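Local coordinates for RagB/SusD domain protein (Flavobacterium johnsoniae, PDB 5J5U) that binds chitin and, as a SusD homolog of a chitin-utilization locus, probably hands chitin-derived chains to an outer-membrane partner for uptake, at residues T281-S286 with S315-G320; H48-W53 with E300-G305; T187-L192 with A208-Q213; M107-A112 with N148-D153; E67-L72 with R447-N452. All coordinates share one frame; numbering follows the deposited sequence.

Contact 1 of 5, residues T281-S286 with S315-G320; sequences TPKTGS and SNAASG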
# COMPACT_ATOMS: atom_id res chain seq x y z
N THR A 281 -15.80 14.85 2.13
CA THR A 281 -16.60 15.97 2.55
C THR A 281 -17.49 16.39 1.38
O THR A 281 -17.09 16.27 0.22
CB THR A 281 -15.75 17.15 2.98
OG1 THR A 281 -15.04 17.65 1.84
CG2 THR A 281 -14.78 16.75 4.07
N PRO A 282 -18.71 16.87 1.68
CA PRO A 282 -19.67 17.22 0.62
C PRO A 282 -19.25 18.45 -0.17
O PRO A 282 -18.48 19.25 0.33
CB PRO A 282 -20.96 17.49 1.41
CG PRO A 282 -20.48 17.92 2.78
CD PRO A 282 -19.25 17.10 3.04
N LYS A 283 -19.75 18.60 -1.40
CA LYS A 283 -19.54 19.84 -2.15
C LYS A 283 -20.19 21.02 -1.42
O LYS A 283 -21.22 20.86 -0.75
CB LYS A 283 -20.13 19.73 -3.56
CG LYS A 283 -19.54 18.63 -4.41
CD LYS A 283 -20.51 18.24 -5.54
CE LYS A 283 -20.98 19.44 -6.35
NZ LYS A 283 -21.90 19.00 -7.43
N THR A 284 -19.60 22.21 -1.53
CA THR A 284 -20.22 23.40 -0.94
C THR A 284 -20.71 24.33 -2.04
O THR A 284 -21.62 25.12 -1.83
CB THR A 284 -19.26 24.18 -0.03
OG1 THR A 284 -18.14 24.64 -0.80
CG2 THR A 284 -18.80 23.31 1.12
N GLY A 285 -20.10 24.21 -3.21
CA GLY A 285 -20.52 24.98 -4.36
C GLY A 285 -21.25 24.12 -5.37
O GLY A 285 -21.14 22.89 -5.37
N SER A 286 -21.99 24.77 -6.26
CA SER A 286 -22.68 24.11 -7.36
C SER A 286 -21.82 24.10 -8.60
O SER A 286 -21.04 25.03 -8.82
CB SER A 286 -23.99 24.82 -7.68
OG SER A 286 -24.58 24.31 -8.87
N SER A 315 -13.22 24.61 -7.39
CA SER A 315 -12.91 23.51 -6.47
C SER A 315 -14.02 23.24 -5.45
O SER A 315 -14.10 22.14 -4.90
CB SER A 315 -11.59 23.77 -5.73
OG SER A 315 -11.66 24.95 -4.95
N ASN A 316 -14.87 24.22 -5.17
CA ASN A 316 -15.99 24.00 -4.24
C ASN A 316 -17.00 22.98 -4.76
O ASN A 316 -17.72 22.35 -3.98
CB ASN A 316 -16.71 25.32 -3.92
CG ASN A 316 -15.92 26.20 -3.00
OD1 ASN A 316 -15.10 25.73 -2.21
ND2 ASN A 316 -16.13 27.50 -3.11
N ALA A 317 -17.03 22.84 -6.08
CA ALA A 317 -17.94 21.93 -6.76
C ALA A 317 -17.39 20.50 -6.81
O ALA A 317 -17.83 19.69 -7.63
CB ALA A 317 -18.24 22.44 -8.17
N ALA A 318 -16.40 20.22 -5.98
CA ALA A 318 -15.93 18.85 -5.83
C ALA A 318 -15.80 18.48 -4.34
O ALA A 318 -15.43 19.30 -3.51
CB ALA A 318 -14.57 18.66 -6.57
N SER A 319 -16.13 17.23 -4.02
CA SER A 319 -15.93 16.71 -2.68
C SER A 319 -14.47 16.82 -2.26
O SER A 319 -13.56 16.72 -3.10
CB SER A 319 -16.36 15.23 -2.58
OG SER A 319 -17.77 15.08 -2.59
N GLY A 320 -14.27 16.98 -0.96
CA GLY A 320 -12.96 17.05 -0.36
C GLY A 320 -12.63 15.85 0.52
O GLY A 320 -13.25 14.79 0.42
O HOH W 1 -15.79 22.81 -0.99
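Gly-320 and Thr-281 form an antiparallel hydrogen-bonded pair: Thr-281 N donates to Gly-320 O at 3.1 Å, and Gly-320 N returns a bond to Thr-281 O. Thr-281 OG1, held between its own backbone N and carbonyl carbon (chi1 66°), adds a weak bond from Gly-320 N, 3.0 Å away. Here glycine matters, because a beta carbon on Gly-320 would run into that hydroxyl.

Further along, the backbone carbonyl oxygen of Asn-316 is gripped twice from one face of its plane, by Thr-284 N and, more squarely from above, by Gly-285 N, whose N-H points at Asn-316 O with an angle of 167°. Lys-283 lays its methylenes along the turn, CE reaching 3.4 Å from Ala-317 O, while its NZ is paired with Glu-296 and Glu-300.

The outer side is looser and wetter. Thr-284 OG1 lies 3.5 Å from Asn-316 CG, and a water links that hydroxyl to Asn-316 OD1, which accepts from it; both residues are exposed. The whole is a two-stranded antiparallel pairing, 280-281 with 320-321, that closes the base of a long irregular loop in a mainly helical protein of the SusD family.

Contact 2 of 5, residues H48-W53 with E300-G305; sequences HYSGSW and EGVRPG
A buried loop-to-strand contact, centred on Ser-50 and Val-302, joins the short strand 49-50 near the start of the chain to the long irregular excursion between strands 280-281 and 320-321. Ser-50 does most of the work. Its OG stands opposite the backbone N across the first torsion (chi1 -162°), which carries the hydroxyl over to Arg-303 O; the bond is 3.2 Å long, and the donor sits above the carbonyl plane instead of on a lone pair. The same OG comes 3.5 Å from Pro-304 CA, and Ser-50 CB rests 3.5 Å from Val-302 O, making this small side chain a wedge against three successive backbone positions.

Val-302 points back at the strand. Its CB lies 3.7 Å from Ser-50 O, and CG1 reaches Gly-51 CA at 4.1 Å, placing the branched side chain alongside the backbone where the strand ends. Gly-51 has backbone angles that only glycine takes readily, since a beta carbon would press on the preceding carbonyl oxygen; the same crowding would face a beta carbon at Gly-305.

Both segments have further partners. Ser-50 pairs through its backbone with His-259 of the neighbouring strand, and Val-302 with Phe-260, while the side chains of Ser-50 and Pro-304 also touch Ser-60 of helix 53-60. Beyond the strand, Ser-52 caps the first turn of that helix with its hydroxyl. The arrangement is typical of a two-stranded antiparallel sheet, 49-50 with 259-260, running into an N-capped helix and covered by a loop.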
# COMPACT_ATOMS: atom_id res chain seq x y z
N HIS A 48 -6.35 7.02 -6.96
CA HIS A 48 -6.89 7.29 -5.65
C HIS A 48 -7.20 8.80 -5.51
O HIS A 48 -8.21 9.18 -4.91
CB HIS A 48 -5.90 6.86 -4.56
CG HIS A 48 -6.03 5.42 -4.16
ND1 HIS A 48 -5.11 4.80 -3.34
CD2 HIS A 48 -6.95 4.49 -4.47
CE1 HIS A 48 -5.48 3.54 -3.15
NE2 HIS A 48 -6.59 3.33 -3.83
N TYR A 49 -6.34 9.65 -6.07
CA TYR A 49 -6.50 11.11 -5.90
C TYR A 49 -6.37 11.94 -7.17
O TYR A 49 -5.67 11.55 -8.13
CB TYR A 49 -5.45 11.65 -4.91
CG TYR A 49 -5.22 10.80 -3.67
CD1 TYR A 49 -6.08 10.88 -2.59
CD2 TYR A 49 -4.12 9.97 -3.58
CE1 TYR A 49 -5.87 10.14 -1.45
CE2 TYR A 49 -3.88 9.22 -2.42
CZ TYR A 49 -4.77 9.31 -1.36
OH TYR A 49 -4.56 8.56 -0.21
N SER A 50 -7.00 13.12 -7.17
CA SER A 50 -6.71 14.13 -8.20
C SER A 50 -7.04 15.56 -7.73
O SER A 50 -7.83 15.76 -6.82
CB SER A 50 -7.48 13.78 -9.49
OG SER A 50 -6.92 14.46 -10.61
N GLY A 51 -6.44 16.58 -8.34
CA GLY A 51 -6.81 17.93 -7.99
C GLY A 51 -5.70 18.88 -7.60
O GLY A 51 -5.71 20.04 -8.02
N SER A 52 -4.77 18.42 -6.77
CA SER A 52 -3.64 19.24 -6.36
C SER A 52 -2.60 19.35 -7.49
O SER A 52 -2.57 18.52 -8.39
CB SER A 52 -2.97 18.68 -5.11
OG SER A 52 -2.04 17.65 -5.42
N TRP A 53 -1.76 20.38 -7.43
CA TRP A 53 -0.72 20.57 -8.43
C TRP A 53 0.22 19.36 -8.52
O TRP A 53 0.38 18.77 -9.58
CB TRP A 53 0.10 21.83 -8.12
CG TRP A 53 1.36 21.94 -8.91
CD1 TRP A 53 2.64 21.79 -8.44
CD2 TRP A 53 1.48 22.20 -10.32
NE1 TRP A 53 3.54 21.96 -9.47
CE2 TRP A 53 2.86 22.22 -10.63
CE3 TRP A 53 0.56 22.44 -11.35
CZ2 TRP A 53 3.33 22.45 -11.92
CZ3 TRP A 53 1.03 22.66 -12.63
CH2 TRP A 53 2.41 22.67 -12.90
N GLU A 300 -19.05 14.27 -5.42
CA GLU A 300 -18.37 14.05 -6.69
C GLU A 300 -16.87 14.22 -6.51
O GLU A 300 -16.42 15.12 -5.80
CB GLU A 300 -18.89 15.02 -7.76
CG GLU A 300 -20.33 14.75 -8.20
CD GLU A 300 -20.97 15.90 -8.99
OE1 GLU A 300 -20.37 17.00 -9.09
OE2 GLU A 300 -22.08 15.71 -9.51
N GLY A 301 -16.09 13.34 -7.13
CA GLY A 301 -14.64 13.44 -7.08
C GLY A 301 -14.10 14.30 -8.21
O GLY A 301 -14.85 14.80 -9.05
N VAL A 302 -12.78 14.47 -8.24
CA VAL A 302 -12.13 15.23 -9.30
C VAL A 302 -11.62 14.23 -10.34
O VAL A 302 -10.94 13.26 -9.99
CB VAL A 302 -10.93 16.09 -8.78
CG1 VAL A 302 -10.21 16.77 -9.96
CG2 VAL A 302 -11.41 17.15 -7.77
N ARG A 303 -11.96 14.46 -11.60
CA ARG A 303 -11.50 13.60 -12.69
C ARG A 303 -9.96 13.56 -12.76
O ARG A 303 -9.30 14.61 -12.73
CB ARG A 303 -12.08 14.10 -14.02
CG ARG A 303 -11.66 13.30 -15.27
CD ARG A 303 -12.63 12.18 -15.58
NE ARG A 303 -12.22 11.38 -16.73
CZ ARG A 303 -13.02 10.55 -17.41
NH1 ARG A 303 -14.31 10.43 -17.08
NH2 ARG A 303 -12.54 9.86 -18.43
N PRO A 304 -9.40 12.35 -12.86
CA PRO A 304 -7.95 12.20 -13.04
C PRO A 304 -7.45 12.99 -14.25
O PRO A 304 -8.09 13.00 -15.30
CB PRO A 304 -7.77 10.69 -13.26
CG PRO A 304 -8.97 10.07 -12.58
CD PRO A 304 -10.10 11.05 -12.81
N GLY A 305 -6.34 13.70 -14.08
CA GLY A 305 -5.80 14.53 -15.14
C GLY A 305 -6.31 15.96 -15.06
O GLY A 305 -5.87 16.82 -15.80

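Contact 3 of 5, residues T187-L192 with A208-Q213; sequences TMRLRL and AKAAFQ
One part of this contact is apolar packing, with Leu-190 and Ala-211 at its middle. Ala-211 CB faces the backbone of the other helix, 3.7 Å from Leu-190 N and 3.8 Å from Leu-190 CB. With CG opposite the backbone N (chi1 -179°), Leu-190 swings its CD1 branch onto Ala-208, reaching the CB there at 3.8 Å. Small residues allow this closeness: the axes of the two helical segments approach to 8.3 Å and run antiparallel at 161°. Leu-190 also touches Leu-343 and Leu-344 of helix 337-349.

The second kind of contact belongs to a charged side chain, touched at both its stem and its guanidinium. Arg-189 extends from CG to NE, its CG lying 3.8 Å from Ala-211 CB, and then places the guanidinium so that Ala-210 CB sits over one face, toward the rim, 3.4 Å from NH2. The Ala-210 methyl thus covers part of that face, while the polar partners lie elsewhere: NH1 forms a salt bridge to Asp-155, and NE bonds to Gln-207, just before Ala-208. Two successive helices, 178-195 and 201-214, paired antiparallel through an alanine-rich face form a helical hairpin, in keeping with the TPR-like helical scaffold of SusD proteins.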
# COMPACT_ATOMS: atom_id res chain seq x y z
N THR A 187 0.16 -12.80 7.44
CA THR A 187 -0.63 -11.95 6.56
C THR A 187 0.28 -11.35 5.48
O THR A 187 -0.08 -11.35 4.29
CB THR A 187 -1.35 -10.84 7.36
OG1 THR A 187 -2.08 -11.44 8.44
CG2 THR A 187 -2.32 -10.07 6.48
N MET A 188 1.46 -10.88 5.88
CA MET A 188 2.48 -10.46 4.91
C MET A 188 2.78 -11.59 3.93
O MET A 188 2.89 -11.36 2.72
CB MET A 188 3.76 -9.99 5.62
CG MET A 188 3.68 -8.56 6.18
SD MET A 188 3.42 -7.35 4.85
CE MET A 188 4.97 -7.46 3.95
N ARG A 189 2.92 -12.80 4.47
CA ARG A 189 3.21 -13.98 3.63
C ARG A 189 2.14 -14.17 2.57
O ARG A 189 2.45 -14.42 1.40
CB ARG A 189 3.33 -15.22 4.50
CG ARG A 189 3.61 -16.50 3.73
CD ARG A 189 4.13 -17.54 4.70
NE ARG A 189 4.51 -18.79 4.07
CZ ARG A 189 5.07 -19.80 4.73
NH1 ARG A 189 5.29 -19.69 6.03
NH2 ARG A 189 5.41 -20.91 4.09
N LEU A 190 0.88 -14.03 2.98
CA LEU A 190 -0.24 -14.13 2.04
C LEU A 190 -0.26 -13.00 0.98
O LEU A 190 -0.65 -13.22 -0.18
CB LEU A 190 -1.57 -14.14 2.82
CG LEU A 190 -2.87 -14.25 2.05
CD1 LEU A 190 -2.94 -15.56 1.30
CD2 LEU A 190 -4.05 -14.11 3.00
N ARG A 191 0.09 -11.79 1.40
CA ARG A 191 0.18 -10.66 0.49
C ARG A 191 1.23 -10.95 -0.60
O ARG A 191 1.00 -10.74 -1.80
CB ARG A 191 0.53 -9.38 1.27
CG ARG A 191 0.91 -8.20 0.39
CD ARG A 191 1.55 -7.07 1.17
NE ARG A 191 0.55 -6.27 1.87
CZ ARG A 191 0.83 -5.13 2.49
NH1 ARG A 191 2.08 -4.68 2.48
NH2 ARG A 191 -0.14 -4.45 3.09
N LEU A 192 2.38 -11.45 -0.17
CA LEU A 192 3.45 -11.81 -1.11
C LEU A 192 3.01 -13.00 -1.99
O LEU A 192 3.29 -13.03 -3.20
CB LEU A 192 4.74 -12.10 -0.35
CG LEU A 192 5.22 -10.87 0.43
CD1 LEU A 192 6.24 -11.21 1.48
CD2 LEU A 192 5.77 -9.80 -0.48
N ALA A 208 0.25 -19.23 -0.10
CA ALA A 208 -1.06 -18.77 0.38
C ALA A 208 -1.62 -19.75 1.39
O ALA A 208 -1.92 -19.37 2.52
CB ALA A 208 -2.01 -18.63 -0.73
N LYS A 209 -1.79 -20.99 0.95
CA LYS A 209 -2.20 -22.08 1.84
C LYS A 209 -1.40 -22.08 3.14
O LYS A 209 -1.99 -22.08 4.23
CB LYS A 209 -2.05 -23.43 1.14
CG LYS A 209 -2.81 -24.55 1.84
CD LYS A 209 -2.67 -25.87 1.12
CE LYS A 209 -3.32 -26.99 1.91
NZ LYS A 209 -3.13 -28.27 1.18
N ALA A 210 -0.07 -22.07 3.04
CA ALA A 210 0.78 -22.05 4.24
C ALA A 210 0.46 -20.86 5.17
O ALA A 210 0.37 -21.02 6.40
CB ALA A 210 2.23 -22.02 3.86
N ALA A 211 0.27 -19.69 4.57
CA ALA A 211 -0.05 -18.49 5.33
C ALA A 211 -1.37 -18.67 6.06
O ALA A 211 -1.49 -18.40 7.26
CB ALA A 211 -0.10 -17.27 4.41
N PHE A 212 -2.36 -19.13 5.31
CA PHE A 212 -3.69 -19.34 5.83
C PHE A 212 -3.71 -20.29 7.03
O PHE A 212 -4.36 -20.02 8.04
CB PHE A 212 -4.59 -19.88 4.71
CG PHE A 212 -5.98 -20.19 5.16
CD1 PHE A 212 -6.68 -19.28 5.93
CD2 PHE A 212 -6.58 -21.38 4.80
CE1 PHE A 212 -7.97 -19.56 6.33
CE2 PHE A 212 -7.87 -21.67 5.20
CZ PHE A 212 -8.56 -20.75 5.97
N GLN A 213 -2.95 -21.38 6.93
CA GLN A 213 -3.02 -22.39 7.97
C GLN A 213 -2.21 -21.98 9.19
O GLN A 213 -2.63 -22.23 10.32
CB GLN A 213 -2.56 -23.74 7.43
CG GLN A 213 -3.48 -24.26 6.31
CD GLN A 213 -3.17 -25.69 5.89
OE1 GLN A 213 -2.01 -26.12 5.87
NE2 GLN A 213 -4.21 -26.43 5.55

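Contact 4 of 5, residues M107-A112 with N148-D153; sequences MKVMVA and NSFFKD
Val-109 places its CG1 methyl over one face of the Phe-150 ring, 4.0 Å from the ring centroid and 24° off the normal, a CH-pi contact displaced toward the rim at CD1. Farther out on the same ring, CZ lies 4.0 Å from Ala-112 CB, so residues one helical turn apart on 107-112 receive a single aromatic side chain. Phe-150 gets there because its CG stands opposite the carbonyl carbon (chi1 -73°), which turns the ring across the gap between the helices. Val-109 CG2 meets Asp-153 CB at 4.2 Å.

At the margin the contact becomes ionic. Lys-108 NZ and Asp-153 OD2 are 4.0 Å apart, a long salt bridge, and a water fills in for the direct bond: it accepts from the lysine NZ at 2.9 Å and donates to OD2 at 2.6 Å. The lysine chain, bent at several torsions, also brings NZ to the hydroxyl of Tyr-124.

In the next shell, Tyr-147 meets the Phe-150 ring, and Leu-192 of helix 178-195 packs on the same phenylalanine. Were Phe-150 cut back to an alanine, the Val-109 methyl would probably lose its ring face and a gap would be likely between the helices. The axes of the segments stay 10.1 Å apart at an angle of 153°, a spacing bridged by the aromatic ring. The chemistry implies an apolar, shape-dependent centre, with a long, water-relayed charge pair at its partly exposed margin.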
# COMPACT_ATOMS: atom_id res chain seq x y z
N MET A 107 10.20 -7.24 10.21
CA MET A 107 10.32 -5.84 9.84
C MET A 107 11.04 -5.76 8.50
O MET A 107 10.60 -5.03 7.61
CB MET A 107 11.07 -5.04 10.90
CG MET A 107 10.26 -4.70 12.13
SD MET A 107 8.85 -3.63 11.82
CE MET A 107 9.61 -2.12 11.26
N LYS A 108 12.12 -6.53 8.36
CA LYS A 108 13.00 -6.34 7.22
C LYS A 108 12.26 -6.67 5.94
O LYS A 108 12.49 -6.03 4.91
CB LYS A 108 14.28 -7.17 7.34
CG LYS A 108 15.10 -7.19 6.05
CD LYS A 108 16.59 -7.15 6.31
CE LYS A 108 17.19 -8.53 6.42
NZ LYS A 108 16.73 -9.45 5.35
N VAL A 109 11.30 -7.59 6.03
CA VAL A 109 10.53 -7.93 4.83
C VAL A 109 9.63 -6.73 4.48
O VAL A 109 9.61 -6.28 3.35
CB VAL A 109 9.72 -9.23 5.01
CG1 VAL A 109 8.83 -9.49 3.80
CG2 VAL A 109 10.66 -10.42 5.24
N MET A 110 8.95 -6.18 5.48
CA MET A 110 8.05 -5.06 5.25
C MET A 110 8.79 -3.85 4.67
O MET A 110 8.32 -3.21 3.72
CB MET A 110 7.35 -4.67 6.55
CG MET A 110 6.36 -5.72 7.04
SD MET A 110 5.67 -5.33 8.68
CE MET A 110 4.48 -4.07 8.26
N VAL A 111 9.96 -3.55 5.23
CA VAL A 111 10.81 -2.50 4.69
C VAL A 111 11.14 -2.78 3.20
O VAL A 111 10.96 -1.90 2.36
CB VAL A 111 12.14 -2.35 5.51
CG1 VAL A 111 13.19 -1.49 4.78
CG2 VAL A 111 11.90 -1.83 6.96
N ALA A 112 11.58 -4.00 2.87
CA ALA A 112 12.17 -4.25 1.54
C ALA A 112 11.12 -4.54 0.46
O ALA A 112 11.34 -4.27 -0.73
CB ALA A 112 13.15 -5.41 1.62
N ASN A 148 11.63 -15.38 -2.74
CA ASN A 148 11.89 -16.66 -2.06
C ASN A 148 12.50 -16.41 -0.68
O ASN A 148 12.17 -17.09 0.30
CB ASN A 148 12.82 -17.57 -2.87
CG ASN A 148 12.13 -18.20 -4.07
OD1 ASN A 148 10.91 -18.39 -4.06
ND2 ASN A 148 12.90 -18.51 -5.11
N SER A 149 13.39 -15.43 -0.61
CA SER A 149 14.01 -15.07 0.66
C SER A 149 12.95 -14.48 1.64
O SER A 149 12.96 -14.79 2.85
CB SER A 149 15.18 -14.11 0.40
OG SER A 149 15.64 -13.50 1.57
N PHE A 150 12.01 -13.69 1.12
CA PHE A 150 10.87 -13.21 1.93
C PHE A 150 10.09 -14.38 2.55
O PHE A 150 9.81 -14.39 3.75
CB PHE A 150 9.89 -12.38 1.09
CG PHE A 150 10.37 -11.00 0.70
CD1 PHE A 150 11.44 -10.40 1.36
CD2 PHE A 150 9.74 -10.30 -0.32
CE1 PHE A 150 11.86 -9.15 1.00
CE2 PHE A 150 10.18 -9.03 -0.69
CZ PHE A 150 11.23 -8.45 -0.02
N PHE A 151 9.72 -15.33 1.70
CA PHE A 151 8.93 -16.45 2.17
C PHE A 151 9.71 -17.22 3.24
O PHE A 151 9.15 -17.58 4.28
CB PHE A 151 8.53 -17.39 1.02
CG PHE A 151 7.53 -16.80 0.07
CD1 PHE A 151 6.34 -16.25 0.54
CD2 PHE A 151 7.79 -16.77 -1.31
CE1 PHE A 151 5.41 -15.69 -0.36
CE2 PHE A 151 6.88 -16.22 -2.20
CZ PHE A 151 5.68 -15.66 -1.72
N LYS A 152 10.99 -17.47 2.98
CA LYS A 152 11.82 -18.16 3.96
C LYS A 152 11.87 -17.45 5.32
O LYS A 152 11.62 -18.07 6.37
CB LYS A 152 13.25 -18.34 3.44
CG LYS A 152 14.12 -19.17 4.37
CD LYS A 152 15.61 -19.09 4.00
CE LYS A 152 16.40 -20.14 4.76
NZ LYS A 152 17.85 -20.20 4.42
N ASP A 153 12.16 -16.16 5.32
CA ASP A 153 12.21 -15.41 6.56
C ASP A 153 10.87 -15.36 7.29
O ASP A 153 10.85 -15.44 8.51
CB ASP A 153 12.69 -13.99 6.31
CG ASP A 153 14.17 -13.91 6.18
OD1 ASP A 153 14.81 -14.95 6.42
OD2 ASP A 153 14.70 -12.82 5.89
O HOH W 2 17.09 -12.28 5.00

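Contact 5 of 5, residues E67-L72 with R447-N452; sequences EYATAL and RLYYPN
Aromatic and apolar contacts dominate, beginning with Ala-69, whose methyl lies over one face of the Tyr-449 ring. CB is 3.9 Å from the ring centroid and 26° off the normal, a CH-pi contact shifted toward CE1 and CZ, each 3.6 Å away. Tyr-449 can offer that face because CG is set between its backbone N and carbonyl carbon (chi1 49°), turning the ring back toward the helix. Leu-448 flanks the same alanine, CD2 reaching Ala-69 CB at 4.2 Å. One residue on, the Thr-70 methyl CG2 touches Pro-451 CB at 3.7 Å.

A second group pairs aliphatic carbon with backbone oxygen. Leu-448 CD1 lies 3.5 Å from Ala-69 O, which is also bonded to the hydroxyl of Tyr-119, and Thr-70 CG2 lies at the same distance from Tyr-449 O.

Polar ends are settled close by. Tyr-449 OH bonds to Asp-66 OD1, just before the helical segment, while Thr-70 OG1 bonds to Asp-66 O; Lys-64 adds a cation-pi contact with the tyrosine ring. A leucine in place of Tyr-449 would probably leave the carboxylate of Asp-66 without this hydroxyl and Ala-69 without an aromatic face. The arrangement is an irregular segment, leading into helix 452-457, laid against the opening turns of helix 66-90, a loop-on-helix packing that joins distant parts of the SusD fold.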
# COMPACT_ATOMS: atom_id res chain seq x y z
N GLU A 67 13.67 13.15 -8.39
CA GLU A 67 13.57 13.15 -6.95
C GLU A 67 12.32 12.40 -6.50
O GLU A 67 12.35 11.67 -5.49
CB GLU A 67 13.54 14.59 -6.43
CG GLU A 67 13.40 14.68 -4.94
CD GLU A 67 13.02 16.06 -4.46
OE1 GLU A 67 11.86 16.43 -4.69
OE2 GLU A 67 13.86 16.76 -3.84
N TYR A 68 11.22 12.56 -7.24
CA TYR A 68 9.95 11.96 -6.84
C TYR A 68 10.02 10.48 -7.05
O TYR A 68 9.60 9.71 -6.20
CB TYR A 68 8.77 12.57 -7.60
CG TYR A 68 8.48 14.03 -7.29
CD1 TYR A 68 9.19 14.72 -6.31
CD2 TYR A 68 7.44 14.72 -7.95
CE1 TYR A 68 8.91 16.06 -6.01
CE2 TYR A 68 7.14 16.07 -7.66
CZ TYR A 68 7.89 16.73 -6.68
OH TYR A 68 7.65 18.05 -6.37
N ALA A 69 10.58 10.06 -8.18
CA ALA A 69 10.70 8.65 -8.49
C ALA A 69 11.73 7.92 -7.62
O ALA A 69 11.57 6.72 -7.40
CB ALA A 69 11.03 8.46 -9.97
N THR A 70 12.78 8.62 -7.14
CA THR A 70 13.81 7.92 -6.37
C THR A 70 13.76 8.14 -4.86
O THR A 70 14.60 7.58 -4.13
CB THR A 70 15.22 8.33 -6.84
OG1 THR A 70 15.45 9.72 -6.57
CG2 THR A 70 15.39 8.04 -8.34
N ALA A 71 12.79 8.92 -4.38
CA ALA A 71 12.64 9.20 -2.95
C ALA A 71 12.54 7.94 -2.04
O ALA A 71 13.20 7.86 -0.99
CB ALA A 71 11.42 10.09 -2.74
N LEU A 72 11.69 6.98 -2.42
CA LEU A 72 11.62 5.71 -1.69
C LEU A 72 13.01 5.03 -1.64
O LEU A 72 13.48 4.66 -0.56
CB LEU A 72 10.60 4.76 -2.33
CG LEU A 72 10.27 3.45 -1.62
CD1 LEU A 72 9.58 3.73 -0.31
CD2 LEU A 72 9.42 2.54 -2.49
N ARG A 447 6.77 0.87 -13.19
CA ARG A 447 7.77 0.86 -12.09
C ARG A 447 8.34 2.26 -11.96
O ARG A 447 8.12 3.08 -12.84
CB ARG A 447 8.89 -0.15 -12.35
CG ARG A 447 9.81 0.25 -13.54
CD ARG A 447 10.91 -0.78 -13.86
NE ARG A 447 12.04 -0.73 -12.92
CZ ARG A 447 13.11 0.08 -13.05
NH1 ARG A 447 13.19 0.92 -14.06
NH2 ARG A 447 14.09 0.05 -12.15
N LEU A 448 9.06 2.55 -10.89
CA LEU A 448 9.87 3.76 -10.84
C LEU A 448 11.34 3.33 -11.07
O LEU A 448 11.66 2.13 -11.04
CB LEU A 448 9.69 4.50 -9.51
CG LEU A 448 8.26 5.00 -9.21
CD1 LEU A 448 8.21 5.71 -7.86
CD2 LEU A 448 7.73 5.93 -10.32
N TYR A 449 12.22 4.29 -11.33
CA TYR A 449 13.53 3.95 -11.87
C TYR A 449 14.67 4.19 -10.86
O TYR A 449 14.59 5.08 -10.01
CB TYR A 449 13.76 4.72 -13.18
CG TYR A 449 13.45 6.21 -13.11
CD1 TYR A 449 12.19 6.70 -13.45
CD2 TYR A 449 14.42 7.13 -12.72
CE1 TYR A 449 11.91 8.06 -13.39
CE2 TYR A 449 14.15 8.49 -12.67
CZ TYR A 449 12.88 8.95 -13.01
OH TYR A 449 12.60 10.29 -12.94
N TYR A 450 15.73 3.39 -10.97
CA TYR A 450 16.90 3.53 -10.10
C TYR A 450 17.54 4.90 -10.33
O TYR A 450 17.55 5.39 -11.46
CB TYR A 450 17.96 2.47 -10.38
CG TYR A 450 17.52 1.02 -10.55
CD1 TYR A 450 16.69 0.39 -9.65
CD2 TYR A 450 18.01 0.29 -11.63
CE1 TYR A 450 16.33 -0.96 -9.84
CE2 TYR A 450 17.68 -1.04 -11.82
CZ TYR A 450 16.84 -1.66 -10.94
OH TYR A 450 16.53 -2.98 -11.17
N PRO A 451 18.07 5.53 -9.26
CA PRO A 451 18.76 6.82 -9.46
C PRO A 451 20.07 6.65 -10.22
O PRO A 451 20.76 5.63 -10.08
CB PRO A 451 19.01 7.33 -8.02
CG PRO A 451 19.02 6.09 -7.19
CD PRO A 451 18.05 5.13 -7.84
N ASN A 452 20.36 7.65 -11.04
CA ASN A 452 21.57 7.71 -11.84
C ASN A 452 22.87 7.64 -10.99
O ASN A 452 23.93 7.24 -11.49
CB ASN A 452 21.54 8.98 -12.69
CG ASN A 452 22.63 8.98 -13.74
OD1 ASN A 452 22.79 8.01 -14.46
ND2 ASN A 452 23.41 10.06 -13.80

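Contacts 3 and 4 adjoin in the helical part of the fold, about 13 Å between centres: helices 143-160 and 178-195 follow each other in the chain, and Met-188 packs on Met-110 where the two contacts meet. Both are buried and antiparallel, yet alanines bring contact 3 closer than the aromatic spacer of contact 4. Contacts 1 and 2 share the 280-321 excursion and touch through Lys-283 and Glu-300; contact 1, whose centre lies about 27 Å from the centre of the chain, is only partly buried and rests on backbone bonds, whereas buried contact 2 has a single serine bond. Contact 5, also buried, sets a loop against a helix, joined by apolar and CH-pi packing.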